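Local atomic coordinates of C-type diheme-containing protein (Kuenenia stuttgartiensis, PDB entry 6H5L), a protein that probably carries electrons through two covalently attached c-type hemes within a large multiheme reductase complex of an anammox bacterium. Residues R67-G72 with I79-L84; P21-E26 with R42-G47. One frame throughout, in Å; residues are numbered along the deposited sequence.

Interaction 1: residues R67-G72 with I79-L84; sequences RTISYG and IPWDIL. With HEC (heme c), chain L.
Trp81 and Ile69 meet beside heme c. Trp81 N donates to Ile69 O over 3.2 Å; the bond is somewhat bent (145° at the hydrogen), and the same oxygen lies in plane at the edge of the indole. Next to it Ile69 CG2 packs on Trp81 CB at 4.1 Å. With CG1 beside the backbone N (chi1 -60°) and CG2 anti to it, both branches of Ile69 reach heme CMB, CG1 at 3.6 Å and CG2 at 3.8 Å. The broad indole takes heme CBB over one face, 3.5 Å from Trp81 CE2, and Ile79 CG1 covers the opposite face. This is the methionine side of a class I cytochrome c fold: the axial ligand Met78 immediately precedes the segment 79-84, which follows helix 62-71. Farther out, the Pro80 ring packs by CB and CG on the last carbonyls of the helix, CG 3.2 Å from Tyr71 O. Gly72, the first residue past the helix, has positive phi; a side chain here would run into Pro80 N and Ile79 C and crowd the Tyr71 carbonyl, so glycine suits the place. At the periphery Asp82 forms a salt bridge with Arg76 of the hydroxylamine oxidoreductase-like chain, and Arg119 of the second subunit bonds to Tyr71 O.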
ATOM      1  N   ARG B  67       7.946  39.692 -32.926  1.00 30.12           N
ATOM      2  CA  ARG B  67       8.193  38.779 -31.816  1.00 27.53           C
ATOM      3  C   ARG B  67       7.152  37.670 -31.780  1.00 32.18           C
ATOM      4  O   ARG B  67       7.491  36.494 -31.610  1.00 36.90           O
ATOM      5  CB  ARG B  67       8.204  39.552 -30.499  1.00 27.49           C
ATOM      6  CG  ARG B  67       8.656  38.731 -29.302  1.00 33.71           C
ATOM      7  CD  ARG B  67       8.728  39.583 -28.044  1.00 54.98           C
ATOM      8  NE  ARG B  67       9.973  39.367 -27.316  1.00 67.75           N
ATOM      9  CZ  ARG B  67      10.248  39.897 -26.129  1.00 62.86           C
ATOM     10  NH1 ARG B  67       9.359  40.675 -25.526  1.00 58.44           N
ATOM     11  NH2 ARG B  67      11.410  39.644 -25.544  1.00 71.09           N
ATOM     12  N   THR B  68       5.874  38.027 -31.934  1.00 29.44           N
ATOM     13  CA  THR B  68       4.814  37.023 -31.911  1.00 26.49           C
ATOM     14  C   THR B  68       4.954  36.044 -33.072  1.00 30.80           C
ATOM     15  O   THR B  68       4.709  34.842 -32.912  1.00 28.37           O
ATOM     16  CB  THR B  68       3.446  37.705 -31.949  1.00 24.04           C
ATOM     17  OG1 THR B  68       3.403  38.743 -30.961  1.00 29.61           O
ATOM     18  CG2 THR B  68       2.340  36.703 -31.662  1.00 25.35           C
ATOM     19  N   ILE B  69       5.345  36.542 -34.248  1.00 26.48           N
ATOM     20  CA  ILE B  69       5.553  35.671 -35.404  1.00 23.43           C
ATOM     21  C   ILE B  69       6.682  34.685 -35.133  1.00 25.05           C
ATOM     22  O   ILE B  69       6.572  33.491 -35.439  1.00 27.89           O
ATOM     23  CB  ILE B  69       5.831  36.516 -36.662  1.00 29.29           C
ATOM     24  CG1 ILE B  69       4.654  37.446 -36.962  1.00 25.45           C
ATOM     25  CG2 ILE B  69       6.127  35.619 -37.854  1.00 24.59           C
ATOM     26  CD1 ILE B  69       4.971  38.522 -37.987  1.00 31.92           C
ATOM     27  N   SER B  70       7.781  35.165 -34.548  1.00 27.84           N
ATOM     28  CA  SER B  70       8.931  34.302 -34.304  1.00 21.11           C
ATOM     29  C   SER B  70       8.650  33.294 -33.198  1.00 19.29           C
ATOM     30  O   SER B  70       8.997  32.114 -33.322  1.00 21.31           O
ATOM     31  CB  SER B  70      10.154  35.150 -33.955  1.00 21.04           C
ATOM     32  OG  SER B  70      10.492  36.015 -35.026  1.00 27.43           O
ATOM     33  N   TYR B  71       8.024  33.737 -32.109  1.00 25.68           N
ATOM     34  CA  TYR B  71       7.823  32.861 -30.961  1.00 25.41           C
ATOM     35  C   TYR B  71       6.588  31.983 -31.113  1.00 27.99           C
ATOM     36  O   TYR B  71       6.562  30.863 -30.590  1.00 23.34           O
ATOM     37  CB  TYR B  71       7.722  33.699 -29.686  1.00 18.28           C
ATOM     38  CG  TYR B  71       7.669  32.905 -28.403  1.00 25.21           C
ATOM     39  CD1 TYR B  71       8.834  32.539 -27.744  1.00 22.75           C
ATOM     40  CD2 TYR B  71       6.454  32.540 -27.838  1.00 22.00           C
ATOM     41  CE1 TYR B  71       8.793  31.826 -26.565  1.00 30.09           C
ATOM     42  CE2 TYR B  71       6.401  31.824 -26.658  1.00 23.59           C
ATOM     43  CZ  TYR B  71       7.576  31.470 -26.026  1.00 33.66           C
ATOM     44  OH  TYR B  71       7.543  30.758 -24.850  1.00 38.58           O
ATOM     45  N   GLY B  72       5.568  32.462 -31.820  1.00 31.91           N
ATOM     46  CA  GLY B  72       4.313  31.748 -31.909  1.00 26.79           C
ATOM     47  C   GLY B  72       3.436  32.019 -30.701  1.00 32.74           C
ATOM     48  O   GLY B  72       3.785  32.764 -29.783  1.00 32.73           O
ATOM     49  N   ILE B  79       2.141  28.337 -34.651  1.00 18.95           N
ATOM     50  CA  ILE B  79       3.464  27.764 -34.417  1.00 18.95           C
ATOM     51  C   ILE B  79       4.516  28.865 -34.459  1.00 26.90           C
ATOM     52  O   ILE B  79       4.253  29.954 -34.992  1.00 26.91           O
ATOM     53  CB  ILE B  79       3.790  26.673 -35.448  1.00 15.42           C
ATOM     54  CG1 ILE B  79       3.796  27.267 -36.860  1.00 15.85           C
ATOM     55  CG2 ILE B  79       2.802  25.535 -35.335  1.00 20.40           C
ATOM     56  CD1 ILE B  79       4.381  26.349 -37.911  1.00 16.48           C
ATOM     57  N   PRO B  80       5.707  28.638 -33.908  1.00 30.44           N
ATOM     58  CA  PRO B  80       6.823  29.542 -34.197  1.00 30.60           C
ATOM     59  C   PRO B  80       7.201  29.446 -35.667  1.00 35.07           C
ATOM     60  O   PRO B  80       7.132  28.377 -36.278  1.00 28.82           O
ATOM     61  CB  PRO B  80       7.948  29.028 -33.292  1.00 23.42           C
ATOM     62  CG  PRO B  80       7.269  28.183 -32.262  1.00 24.73           C
ATOM     63  CD  PRO B  80       6.077  27.594 -32.937  1.00 23.42           C
ATOM     64  N   TRP B  81       7.596  30.578 -36.239  1.00 32.30           N
ATOM     65  CA  TRP B  81       8.039  30.621 -37.625  1.00 27.74           C
ATOM     66  C   TRP B  81       9.538  30.872 -37.728  1.00 34.48           C
ATOM     67  O   TRP B  81      10.005  31.504 -38.678  1.00 41.81           O
ATOM     68  CB  TRP B  81       7.248  31.663 -38.412  1.00 31.45           C
ATOM     69  CG  TRP B  81       5.835  31.225 -38.637  1.00 34.37           C
ATOM     70  CD1 TRP B  81       4.735  31.615 -37.934  1.00 27.98           C
ATOM     71  CD2 TRP B  81       5.375  30.279 -39.612  1.00 27.27           C
ATOM     72  NE1 TRP B  81       3.617  30.985 -38.421  1.00 21.89           N
ATOM     73  CE2 TRP B  81       3.982  30.159 -39.450  1.00 24.88           C
ATOM     74  CE3 TRP B  81       6.004  29.530 -40.612  1.00 29.49           C
ATOM     75  CZ2 TRP B  81       3.205  29.322 -40.248  1.00 27.47           C
ATOM     76  CZ3 TRP B  81       5.231  28.698 -41.403  1.00 31.91           C
ATOM     77  CH2 TRP B  81       3.847  28.601 -41.216  1.00 30.87           C
ATOM     78  N   ASP B  82      10.302  30.372 -36.751  1.00 36.40           N
ATOM     79  CA  ASP B  82      11.753  30.332 -36.876  1.00 37.84           C
ATOM     80  C   ASP B  82      12.195  29.554 -38.107  1.00 35.53           C
ATOM     81  O   ASP B  82      13.336  29.711 -38.554  1.00 47.29           O
ATOM     82  CB  ASP B  82      12.365  29.712 -35.620  1.00 20.22           C
ATOM     83  CG  ASP B  82      11.911  28.283 -35.398  1.00 43.55           C
ATOM     84  OD1 ASP B  82      12.539  27.363 -35.965  1.00 45.24           O
ATOM     85  OD2 ASP B  82      10.925  28.080 -34.656  1.00 45.45           O
ATOM     86  N   ILE B  83      11.316  28.709 -38.653  1.00 27.93           N
ATOM     87  CA  ILE B  83      11.602  28.004 -39.899  1.00 37.00           C
ATOM     88  C   ILE B  83      11.803  28.989 -41.042  1.00 37.01           C
ATOM     89  O   ILE B  83      12.523  28.700 -42.005  1.00 35.32           O
ATOM     90  CB  ILE B  83      10.471  26.996 -40.195  1.00 35.42           C
ATOM     91  CG1 ILE B  83      10.795  26.146 -41.423  1.00 34.70           C
ATOM     92  CG2 ILE B  83       9.137  27.716 -40.363  1.00 28.43           C
ATOM     93  CD1 ILE B  83       9.755  25.086 -41.711  1.00 36.42           C
ATOM     94  N   LEU B  84      11.190  30.165 -40.954  1.00 41.78           N
ATOM     95  CA  LEU B  84      11.360  31.206 -41.953  1.00 41.39           C
ATOM     96  C   LEU B  84      12.554  32.088 -41.601  1.00 46.64           C
ATOM     97  O   LEU B  84      12.973  32.178 -40.444  1.00 36.01           O
ATOM     98  CB  LEU B  84      10.094  32.056 -42.071  1.00 34.21           C
ATOM     99  CG  LEU B  84       8.842  31.331 -42.569  1.00 36.39           C
ATOM    100  CD1 LEU B  84       7.641  32.265 -42.569  1.00 30.41           C
ATOM    101  CD2 LEU B  84       9.072  30.753 -43.958  1.00 32.93           C
TER
HETATM  102 FE   HEC L 302      -1.050  33.294 -36.904  1.00 20.59          FE
HETATM  103  CHA HEC L 302      -2.326  34.679 -34.042  1.00 25.09           C
HETATM  104  CHB HEC L 302       0.910  36.101 -37.353  1.00 25.90           C
HETATM  105  CHC HEC L 302       0.216  31.969 -39.823  1.00 31.34           C
HETATM  106  CHD HEC L 302      -3.076  30.533 -36.556  1.00 21.07           C
HETATM  107  NA  HEC L 302      -0.758  35.059 -35.890  1.00 18.78           N
HETATM  108  C1A HEC L 302      -1.396  35.428 -34.727  1.00 23.02           C
HETATM  109  C2A HEC L 302      -0.927  36.740 -34.323  1.00 23.59           C
HETATM  110  C3A HEC L 302      -0.026  37.141 -35.250  1.00 19.93           C
HETATM  111  C4A HEC L 302       0.092  36.086 -36.242  1.00 21.35           C
HETATM  112  CMA HEC L 302       0.792  38.450 -35.339  1.00 25.82           C
HETATM  113  CAA HEC L 302      -1.497  37.408 -33.036  1.00 23.87           C
HETATM  114  CBA HEC L 302      -0.767  38.606 -32.432  1.00 24.00           C
HETATM  115  CGA HEC L 302      -1.546  39.103 -31.239  1.00 33.20           C
HETATM  116  O1A HEC L 302      -2.766  38.807 -31.150  1.00 33.28           O
HETATM  117  O2A HEC L 302      -0.946  39.798 -30.379  1.00 33.95           O
HETATM  118  NB  HEC L 302       0.295  33.924 -38.329  1.00 18.63           N
HETATM  119  C1B HEC L 302       1.014  35.105 -38.304  1.00 25.04           C
HETATM  120  C2B HEC L 302       1.903  35.107 -39.451  1.00 23.35           C
HETATM  121  C3B HEC L 302       1.707  33.973 -40.133  1.00 30.68           C
HETATM  122  C4B HEC L 302       0.695  33.204 -39.439  1.00 29.48           C
HETATM  123  CMB HEC L 302       2.881  36.244 -39.818  1.00 30.07           C
HETATM  124  CAB HEC L 302       2.422  33.519 -41.427  1.00 31.47           C
HETATM  125  CBB HEC L 302       3.902  33.178 -41.145  1.00 27.50           C
HETATM  126  NC  HEC L 302      -1.371  31.579 -37.989  1.00 25.37           N
HETATM  127  C1C HEC L 302      -0.736  31.222 -39.163  1.00 22.46           C
HETATM  128  C2C HEC L 302      -1.139  29.873 -39.500  1.00 16.11           C
HETATM  129  C3C HEC L 302      -2.144  29.539 -38.680  1.00 21.50           C
HETATM  130  C4C HEC L 302      -2.248  30.564 -37.659  1.00 23.38           C
HETATM  131  CMC HEC L 302      -0.793  29.178 -40.836  1.00 14.93           C
HETATM  132  CAC HEC L 302      -2.957  28.223 -38.701  1.00 22.49           C
HETATM  133  CBC HEC L 302      -2.047  27.028 -38.341  1.00 23.27           C
HETATM  134  ND  HEC L 302      -2.480  32.698 -35.517  1.00 23.98           N
HETATM  135  C1D HEC L 302      -3.191  31.501 -35.579  1.00 21.83           C
HETATM  136  C2D HEC L 302      -4.077  31.434 -34.438  1.00 26.16           C
HETATM  137  C3D HEC L 302      -3.838  32.732 -33.656  1.00 20.98           C
HETATM  138  C4D HEC L 302      -2.832  33.450 -34.401  1.00 25.64           C
HETATM  139  CMD HEC L 302      -5.056  30.294 -34.087  1.00 26.04           C
HETATM  140  CAD HEC L 302      -4.517  33.193 -32.350  1.00 19.44           C
HETATM  141  CBD HEC L 302      -3.853  32.507 -31.164  1.00 16.57           C
HETATM  142  CGD HEC L 302      -4.547  32.914 -29.892  1.00 22.87           C
HETATM  143  O1D HEC L 302      -4.660  34.139 -29.630  1.00 26.16           O
HETATM  144  O2D HEC L 302      -4.978  32.008 -29.133  1.00 27.77           O

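Interaction 2: residues P21-E26 with R42-G47. With HEC (heme c), chain L.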
ATOM      1  N   PRO B  21      -3.693  30.645 -45.297  1.00 25.18           N
ATOM      2  CA  PRO B  21      -4.579  29.504 -44.999  1.00 22.70           C
ATOM      3  C   PRO B  21      -5.364  29.633 -43.704  1.00 20.94           C
ATOM      4  O   PRO B  21      -6.498  29.144 -43.629  1.00 26.76           O
ATOM      5  CB  PRO B  21      -3.604  28.323 -44.950  1.00 20.94           C
ATOM      6  CG  PRO B  21      -2.549  28.698 -45.917  1.00 27.99           C
ATOM      7  CD  PRO B  21      -2.372  30.183 -45.770  1.00 23.40           C
ATOM      8  N   CYS B  22      -4.803  30.278 -42.680  1.00 23.48           N
ATOM      9  CA  CYS B  22      -5.503  30.470 -41.414  1.00 27.02           C
ATOM     10  C   CYS B  22      -6.081  31.876 -41.283  1.00 26.30           C
ATOM     11  O   CYS B  22      -7.287  32.038 -41.073  1.00 23.08           O
ATOM     12  CB  CYS B  22      -4.562  30.168 -40.240  1.00 18.68           C
ATOM     13  SG  CYS B  22      -4.146  28.418 -40.040  1.00 22.93           S
ATOM     14  N   HIS B  23      -5.240  32.901 -41.417  1.00 21.42           N
ATOM     15  CA  HIS B  23      -5.660  34.275 -41.168  1.00 23.98           C
ATOM     16  C   HIS B  23      -6.463  34.882 -42.310  1.00 27.24           C
ATOM     17  O   HIS B  23      -6.963  36.002 -42.164  1.00 25.15           O
ATOM     18  CB  HIS B  23      -4.439  35.149 -40.875  1.00 21.02           C
ATOM     19  CG  HIS B  23      -3.794  34.857 -39.556  1.00 27.40           C
ATOM     20  ND1 HIS B  23      -4.321  35.293 -38.361  1.00 28.50           N
ATOM     21  CD2 HIS B  23      -2.668  34.173 -39.245  1.00 22.03           C
ATOM     22  CE1 HIS B  23      -3.548  34.891 -37.368  1.00 25.35           C
ATOM     23  NE2 HIS B  23      -2.538  34.210 -37.877  1.00 26.55           N
ATOM     24  N   GLY B  24      -6.600  34.190 -43.432  1.00 27.19           N
ATOM     25  CA  GLY B  24      -7.422  34.694 -44.509  1.00 32.11           C
ATOM     26  C   GLY B  24      -6.606  35.413 -45.571  1.00 33.06           C
ATOM     27  O   GLY B  24      -5.495  35.894 -45.332  1.00 24.86           O
ATOM     28  N   GLU B  25      -7.179  35.480 -46.778  1.00 42.00           N
ATOM     29  CA  GLU B  25      -6.476  36.094 -47.903  1.00 45.28           C
ATOM     30  C   GLU B  25      -6.286  37.593 -47.703  1.00 39.13           C
ATOM     31  O   GLU B  25      -5.354  38.180 -48.263  1.00 43.77           O
ATOM     32  CB  GLU B  25      -7.240  35.819 -49.197  1.00 51.37           C
ATOM     33  CG  GLU B  25      -6.348  35.507 -50.387  1.00 57.12           C
ATOM     34  CD  GLU B  25      -6.157  36.695 -51.308  1.00 78.08           C
ATOM     35  OE1 GLU B  25      -7.127  37.456 -51.508  1.00 68.72           O
ATOM     36  OE2 GLU B  25      -5.038  36.869 -51.832  1.00 78.97           O
ATOM     37  N   GLU B  26      -7.154  38.224 -46.913  1.00 32.21           N
ATOM     38  CA  GLU B  26      -7.085  39.654 -46.639  1.00 38.69           C
ATOM     39  C   GLU B  26      -6.931  39.934 -45.149  1.00 35.02           C
ATOM     40  O   GLU B  26      -7.278  41.018 -44.673  1.00 34.51           O
ATOM     41  CB  GLU B  26      -8.316  40.370 -47.187  1.00 37.65           C
ATOM     42  CG  GLU B  26      -8.481  40.278 -48.684  1.00 52.15           C
ATOM     43  CD  GLU B  26      -9.902  39.941 -49.081  1.00 82.26           C
ATOM     44  OE1 GLU B  26     -10.236  38.739 -49.120  1.00 70.77           O
ATOM     45  OE2 GLU B  26     -10.691  40.877 -49.330  1.00 82.21           O
ATOM     46  N   ARG B  42      -6.227  35.094 -35.621  1.00 31.39           N
ATOM     47  CA  ARG B  42      -6.420  36.520 -35.379  1.00 31.22           C
ATOM     48  C   ARG B  42      -6.986  37.226 -36.606  1.00 32.42           C
ATOM     49  O   ARG B  42      -6.534  37.007 -37.734  1.00 31.83           O
ATOM     50  CB  ARG B  42      -5.094  37.167 -34.973  1.00 23.78           C
ATOM     51  CG  ARG B  42      -5.225  38.623 -34.547  1.00 20.08           C
ATOM     52  CD  ARG B  42      -5.909  38.755 -33.194  1.00 22.95           C
ATOM     53  NE  ARG B  42      -5.115  38.153 -32.127  1.00 27.13           N
ATOM     54  CZ  ARG B  42      -5.359  36.960 -31.592  1.00 30.46           C
ATOM     55  NH1 ARG B  42      -6.386  36.236 -32.016  1.00 29.45           N
ATOM     56  NH2 ARG B  42      -4.574  36.493 -30.632  1.00 28.27           N
ATOM     57  N   ASN B  43      -7.986  38.071 -36.373  1.00 29.73           N
ATOM     58  CA  ASN B  43      -8.515  38.966 -37.398  1.00 28.94           C
ATOM     59  C   ASN B  43      -7.703  40.256 -37.327  1.00 27.15           C
ATOM     60  O   ASN B  43      -7.939  41.108 -36.469  1.00 26.00           O
ATOM     61  CB  ASN B  43     -10.004  39.214 -37.183  1.00 33.45           C
ATOM     62  CG  ASN B  43     -10.636  40.045 -38.291  1.00 31.83           C
ATOM     63  OD1 ASN B  43      -9.945  40.629 -39.127  1.00 29.99           O
ATOM     64  ND2 ASN B  43     -11.963  40.109 -38.292  1.00 28.03           N
ATOM     65  N   PHE B  44      -6.738  40.396 -38.239  1.00 26.43           N
ATOM     66  CA  PHE B  44      -5.828  41.534 -38.226  1.00 28.52           C
ATOM     67  C   PHE B  44      -6.504  42.849 -38.590  1.00 32.46           C
ATOM     68  O   PHE B  44      -5.919  43.910 -38.348  1.00 33.25           O
ATOM     69  CB  PHE B  44      -4.666  41.280 -39.187  1.00 26.88           C
ATOM     70  CG  PHE B  44      -3.826  40.090 -38.824  1.00 32.14           C
ATOM     71  CD1 PHE B  44      -3.373  39.910 -37.527  1.00 23.76           C
ATOM     72  CD2 PHE B  44      -3.493  39.145 -39.781  1.00 28.91           C
ATOM     73  CE1 PHE B  44      -2.601  38.814 -37.195  1.00 19.57           C
ATOM     74  CE2 PHE B  44      -2.722  38.047 -39.453  1.00 23.97           C
ATOM     75  CZ  PHE B  44      -2.275  37.882 -38.158  1.00 19.28           C
ATOM     76  N   THR B  45      -7.713  42.807 -39.157  1.00 33.22           N
ATOM     77  CA  THR B  45      -8.354  44.021 -39.650  1.00 36.26           C
ATOM     78  C   THR B  45      -8.800  44.950 -38.528  1.00 32.33           C
ATOM     79  O   THR B  45      -9.043  46.134 -38.783  1.00 34.43           O
ATOM     80  CB  THR B  45      -9.557  43.669 -40.529  1.00 26.59           C
ATOM     81  OG1 THR B  45     -10.594  43.101 -39.715  1.00 24.25           O
ATOM     82  CG2 THR B  45      -9.161  42.668 -41.608  1.00 21.24           C
ATOM     83  N   LEU B  46      -8.914  44.448 -37.299  1.00 28.14           N
ATOM     84  CA  LEU B  46      -9.349  45.265 -36.175  1.00 23.45           C
ATOM     85  C   LEU B  46      -8.214  46.051 -35.533  1.00 30.98           C
ATOM     86  O   LEU B  46      -8.481  46.960 -34.738  1.00 28.23           O
ATOM     87  CB  LEU B  46     -10.021  44.387 -35.112  1.00 24.56           C
ATOM     88  CG  LEU B  46     -10.992  45.088 -34.159  1.00 31.82           C
ATOM     89  CD1 LEU B  46     -12.202  45.597 -34.924  1.00 31.77           C
ATOM     90  CD2 LEU B  46     -11.417  44.168 -33.025  1.00 31.54           C
ATOM     91  N   GLY B  47      -6.962  45.737 -35.860  1.00 28.32           N
ATOM     92  CA  GLY B  47      -5.846  46.384 -35.200  1.00 29.40           C
ATOM     93  C   GLY B  47      -5.719  46.068 -33.728  1.00 26.99           C
ATOM     94  O   GLY B  47      -5.075  46.824 -32.996  1.00 27.14           O
TER
HETATM   95 FE   HEC L 302      -1.050  33.294 -36.904  1.00 20.59          FE
HETATM   96  CHA HEC L 302      -2.326  34.679 -34.042  1.00 25.09           C
HETATM   97  CHB HEC L 302       0.910  36.101 -37.353  1.00 25.90           C
HETATM   98  CHC HEC L 302       0.216  31.969 -39.823  1.00 31.34           C
HETATM   99  CHD HEC L 302      -3.076  30.533 -36.556  1.00 21.07           C
HETATM  100  NA  HEC L 302      -0.758  35.059 -35.890  1.00 18.78           N
HETATM  101  C1A HEC L 302      -1.396  35.428 -34.727  1.00 23.02           C
HETATM  102  C2A HEC L 302      -0.927  36.740 -34.323  1.00 23.59           C
HETATM  103  C3A HEC L 302      -0.026  37.141 -35.250  1.00 19.93           C
HETATM  104  C4A HEC L 302       0.092  36.086 -36.242  1.00 21.35           C
HETATM  105  CMA HEC L 302       0.792  38.450 -35.339  1.00 25.82           C
HETATM  106  CAA HEC L 302      -1.497  37.408 -33.036  1.00 23.87           C
HETATM  107  CBA HEC L 302      -0.767  38.606 -32.432  1.00 24.00           C
HETATM  108  CGA HEC L 302      -1.546  39.103 -31.239  1.00 33.20           C
HETATM  109  O1A HEC L 302      -2.766  38.807 -31.150  1.00 33.28           O
HETATM  110  O2A HEC L 302      -0.946  39.798 -30.379  1.00 33.95           O
HETATM  111  NB  HEC L 302       0.295  33.924 -38.329  1.00 18.63           N
HETATM  112  C1B HEC L 302       1.014  35.105 -38.304  1.00 25.04           C
HETATM  113  C2B HEC L 302       1.903  35.107 -39.451  1.00 23.35           C
HETATM  114  C3B HEC L 302       1.707  33.973 -40.133  1.00 30.68           C
HETATM  115  C4B HEC L 302       0.695  33.204 -39.439  1.00 29.48           C
HETATM  116  CMB HEC L 302       2.881  36.244 -39.818  1.00 30.07           C
HETATM  117  CAB HEC L 302       2.422  33.519 -41.427  1.00 31.47           C
HETATM  118  CBB HEC L 302       3.902  33.178 -41.145  1.00 27.50           C
HETATM  119  NC  HEC L 302      -1.371  31.579 -37.989  1.00 25.37           N
HETATM  120  C1C HEC L 302      -0.736  31.222 -39.163  1.00 22.46           C
HETATM  121  C2C HEC L 302      -1.139  29.873 -39.500  1.00 16.11           C
HETATM  122  C3C HEC L 302      -2.144  29.539 -38.680  1.00 21.50           C
HETATM  123  C4C HEC L 302      -2.248  30.564 -37.659  1.00 23.38           C
HETATM  124  CMC HEC L 302      -0.793  29.178 -40.836  1.00 14.93           C
HETATM  125  CAC HEC L 302      -2.957  28.223 -38.701  1.00 22.49           C
HETATM  126  CBC HEC L 302      -2.047  27.028 -38.341  1.00 23.27           C
HETATM  127  ND  HEC L 302      -2.480  32.698 -35.517  1.00 23.98           N
HETATM  128  C1D HEC L 302      -3.191  31.501 -35.579  1.00 21.83           C
HETATM  129  C2D HEC L 302      -4.077  31.434 -34.438  1.00 26.16           C
HETATM  130  C3D HEC L 302      -3.838  32.732 -33.656  1.00 20.98           C
HETATM  131  C4D HEC L 302      -2.832  33.450 -34.401  1.00 25.64           C
HETATM  132  CMD HEC L 302      -5.056  30.294 -34.087  1.00 26.04           C
HETATM  133  CAD HEC L 302      -4.517  33.193 -32.350  1.00 19.44           C
HETATM  134  CBD HEC L 302      -3.853  32.507 -31.164  1.00 16.57           C
HETATM  135  CGD HEC L 302      -4.547  32.914 -29.892  1.00 22.87           C
HETATM  136  O1D HEC L 302      -4.660  34.139 -29.630  1.00 26.16           O
HETATM  137  O2D HEC L 302      -4.978  32.008 -29.133  1.00 27.77           O
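His23 and Phe44 lie in an offset stack, their ring planes 27° apart and their centroids separated by 4.3 Å. Phe44 CZ sits over one face of the imidazole, displaced toward its rim, while the edge of the phenyl ring points at the porphyrin, with CZ 3.5 Å from heme C4A. A flat apolar ring can stack on the imidazole and still turn its edge to the porphyrin. Arg42 O meets the imidazole at its edge: His23 ND1 donates to it over 2.9 Å, nearly straight at 167°, on a carbonyl lone pair and in the ring plane. Stack and bond together fix the rotation of the imidazole, whose NE2 binds the heme iron at 2.0 Å; the hydrogen bond probably makes the ring a stronger electron donor. Arg42 bends at chi2 (72°) and chi3, which folds its guanidinium back to both propionates. Its NE reaches heme O1A at 2.6 Å, and NH2 reaches heme O1D, also at 2.6 Å. Cys22 SG is bonded to heme CAC, completing with Cys19 and His23 the CXXCH motif of c-type cytochromes. The motif starts just before the short helix 20-23 and ends with it; 42-47 belongs to the long connection from there to helix 62-71.

In the fold
Interactions 1 and 2 serve the same heme c, and all four segments belong to one cytochrome c-like part of the chain. They lie about 17 Å apart between centres and about 7 Å between nearest atoms, so they do not touch each other, but both touch the heme. They follow in series along the chain: interaction 2 joins helix 20-23 to the loop after it, then interaction 1 joins the end of helix 62-71 to the loop before helix 86-91. Interaction 2 supplies the histidine ligand, and interaction 1 flanks the methionine ligand, Met78. The heme is thus held from both axial sides. Other chains of the complex pack around interaction 1, and one also reaches interaction 2, consistent with a role in electron transfer.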